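Local coordinates for type III effector NopAA (PDB 6SDU), which hydrolyses xyloglucan as a secreted bacterial effector of glycosyl hydrolase family 12, and probably has cellulase activity as well, at residues 106-111 with 119-124. Residues are numbered along the deposited sequence; the frame is centred on the assembly and turned at random.
Sequences VAYDIW and IMLWTN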
loop_
_atom_site.group_PDB
_atom_site.type_symbol
_atom_site.label_atom_id
_atom_site.label_comp_id
_atom_site.label_asym_id
_atom_site.label_seq_id
_atom_site.Cartn_x
_atom_site.Cartn_y
_atom_site.Cartn_z
ATOM N N VAL A 106 5.506 -2.059 -2.645
ATOM C CA VAL A 106 4.551 -2.875 -1.917
ATOM C C VAL A 106 4.095 -2.016 -0.740
ATOM O O VAL A 106 4.932 -1.557 0.044
ATOM C CB VAL A 106 5.198 -4.191 -1.442
ATOM C CG1 VAL A 106 4.210 -5.027 -0.662
ATOM C CG2 VAL A 106 5.702 -4.985 -2.648
ATOM N N ALA A 107 2.790 -1.765 -0.618
ATOM C CA ALA A 107 2.369 -0.812 0.409
ATOM C C ALA A 107 1.020 -1.156 1.025
ATOM O O ALA A 107 0.132 -1.692 0.354
ATOM C CB ALA A 107 2.273 0.608 -0.169
ATOM N N TYR A 108 0.867 -0.775 2.310
ATOM C CA TYR A 108 -0.433 -0.674 2.956
ATOM C C TYR A 108 -1.107 0.584 2.431
ATOM O O TYR A 108 -0.444 1.603 2.204
ATOM C CB TYR A 108 -0.294 -0.549 4.482
ATOM C CG TYR A 108 -0.146 -1.866 5.172
ATOM C CD1 TYR A 108 -1.257 -2.642 5.471
ATOM C CD2 TYR A 108 1.112 -2.364 5.475
ATOM C CE1 TYR A 108 -1.122 -3.874 6.086
ATOM C CE2 TYR A 108 1.261 -3.595 6.097
ATOM C CZ TYR A 108 0.138 -4.351 6.383
ATOM O OH TYR A 108 0.264 -5.578 6.988
ATOM N N ASP A 109 -2.409 0.503 2.196
ATOM C CA ASP A 109 -3.210 1.643 1.747
ATOM C C ASP A 109 -4.388 1.750 2.713
ATOM O O ASP A 109 -5.319 0.944 2.661
ATOM C CB ASP A 109 -3.667 1.455 0.295
ATOM C CG ASP A 109 -3.832 2.779 -0.466
ATOM O OD1 ASP A 109 -3.117 3.768 -0.180
ATOM O OD2 ASP A 109 -4.707 2.829 -1.350
ATOM N N ILE A 110 -4.334 2.708 3.631
ATOM C CA ILE A 110 -5.344 2.851 4.668
ATOM C C ILE A 110 -6.167 4.104 4.384
ATOM O O ILE A 110 -5.611 5.196 4.217
ATOM C CB ILE A 110 -4.696 2.887 6.062
ATOM C CG1 ILE A 110 -3.911 1.606 6.295
ATOM C CG2 ILE A 110 -5.764 3.089 7.199
ATOM C CD1 ILE A 110 -2.744 1.783 7.215
ATOM N N TRP A 111 -7.490 3.950 4.336
ATOM C CA TRP A 111 -8.394 5.044 4.011
ATOM C C TRP A 111 -9.336 5.350 5.169
ATOM O O TRP A 111 -9.672 4.477 5.966
ATOM C CB TRP A 111 -9.244 4.711 2.802
ATOM C CG TRP A 111 -8.486 4.527 1.536
ATOM C CD1 TRP A 111 -7.891 3.373 1.066
ATOM C CD2 TRP A 111 -8.228 5.540 0.571
ATOM N NE1 TRP A 111 -7.272 3.629 -0.151
ATOM C CE2 TRP A 111 -7.480 4.948 -0.476
ATOM C CE3 TRP A 111 -8.553 6.899 0.490
ATOM C CZ2 TRP A 111 -7.072 5.668 -1.598
ATOM C CZ3 TRP A 111 -8.144 7.621 -0.624
ATOM C CH2 TRP A 111 -7.407 7.005 -1.653
ATOM N N ILE A 119 -3.508 6.980 4.052
ATOM C CA ILE A 119 -2.252 6.710 4.758
ATOM C C ILE A 119 -1.601 5.478 4.128
ATOM O O ILE A 119 -2.207 4.396 4.092
ATOM C CB ILE A 119 -2.458 6.513 6.267
ATOM C CG1 ILE A 119 -3.099 7.768 6.892
ATOM C CG2 ILE A 119 -1.102 6.157 6.955
ATOM C CD1 ILE A 119 -4.620 7.734 6.944
ATOM N N MET A 120 -0.378 5.646 3.617
ATOM C CA MET A 120 0.374 4.586 2.948
ATOM C C MET A 120 1.560 4.172 3.805
ATOM O O MET A 120 2.232 5.021 4.403
ATOM C CB MET A 120 0.893 5.030 1.573
ATOM C CG MET A 120 -0.148 5.563 0.571
ATOM S SD MET A 120 0.471 5.441 -1.131
ATOM C CE MET A 120 0.266 3.685 -1.391
ATOM N N LEU A 121 1.807 2.874 3.874
ATOM C CA LEU A 121 2.984 2.334 4.544
ATOM C C LEU A 121 3.702 1.453 3.532
ATOM O O LEU A 121 3.187 0.394 3.170
ATOM C CB LEU A 121 2.621 1.541 5.806
ATOM C CG LEU A 121 1.494 2.085 6.707
ATOM C CD1 LEU A 121 1.130 1.061 7.799
ATOM C CD2 LEU A 121 1.900 3.413 7.323
ATOM N N TRP A 122 4.853 1.917 3.041
ATOM C CA TRP A 122 5.660 1.186 2.050
ATOM C C TRP A 122 6.606 0.216 2.768
ATOM O O TRP A 122 7.539 0.645 3.451
ATOM C CB TRP A 122 6.465 2.164 1.189
ATOM C CG TRP A 122 5.655 3.096 0.273
ATOM C CD1 TRP A 122 4.353 3.502 0.435
ATOM C CD2 TRP A 122 6.127 3.738 -0.924
ATOM N NE1 TRP A 122 3.981 4.344 -0.595
ATOM C CE2 TRP A 122 5.050 4.503 -1.442
ATOM C CE3 TRP A 122 7.351 3.726 -1.620
ATOM C CZ2 TRP A 122 5.159 5.259 -2.620
ATOM C CZ3 TRP A 122 7.462 4.477 -2.803
ATOM C CH2 TRP A 122 6.366 5.226 -3.289
ATOM N N THR A 123 6.391 -1.087 2.597
ATOM C CA THR A 123 7.259 -2.068 3.256
ATOM C C THR A 123 8.486 -2.442 2.424
ATOM O O THR A 123 9.562 -2.631 2.986
ATOM C CB THR A 123 6.478 -3.338 3.601
ATOM O OG1 THR A 123 5.996 -3.964 2.392
ATOM C CG2 THR A 123 5.325 -3.008 4.540
ATOM N N ASN A 124 8.340 -2.623 1.108
ATOM C CA ASN A 124 9.463 -2.944 0.225
ATOM C C ASN A 124 9.177 -2.249 -1.099
ATOM O O ASN A 124 8.021 -2.177 -1.528
ATOM C CB ASN A 124 9.654 -4.462 0.028
ATOM C CG ASN A 124 11.057 -4.832 -0.500
ATOM O OD1 ASN A 124 11.907 -3.969 -0.767
ATOM N ND2 ASN A 124 11.287 -6.124 -0.667
#
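Met120 turns its CG away from its own carbonyl carbon (chi1 -55°) and then bends at chi3 (76°), which swings the methyl CE back across the strand pair to Ala107 CB, 3.9 Å away. Trp122 takes a similar first torsion, and its CD1 lies 3.6 Å from the same Ala107 CB, while Met120 SD sits in the indole plane at the ring edge. The small alanine is thus met by both larger neighbours. Alongside Met120, pointing the same way, runs Asp109, whose OD1 comes 3.5 Å from Met120 CG; its OD2 accepts Trp111 NE1 from above the carboxylate plane.

The opposite face is mostly apolar. Tyr108 and Leu121 are paired there with their CB atoms 3.8 Å apart, and Leu121 CD1 reaches Ile110 CD1 at 4.0 Å. Ile191, Ile194, Leu195 and Ile198 of helix 191-200 pack against this side, and the Tyr108 hydroxyl is hydrogen-bonded to Ser92 of the second sheet.

Between the faces the antiparallel ladder is regular from Ile110 and Ile119 to Tyr108 and Leu121, where Tyr108 N to Leu121 O measures 2.7 Å. A beta bulge then shifts the register by one: Val106 O accepts Thr123 N, and Val106 N meets Asn124 O at 2.8 Å, the donor almost in line with the carbonyl. Thr123, at the corner, has its hydroxyl hydrogen-bonded to Tyr214.

This hairpin lies in the larger sheet of the family 12 beta-sandwich. Its chemistry is divided: a mainly hydrophobic face is turned to the helix and the second sheet, whereas on the other face Met120 and Trp122, both packed on Ala107, touch the bound beta-D-glucopyranose of the cellobiose complex.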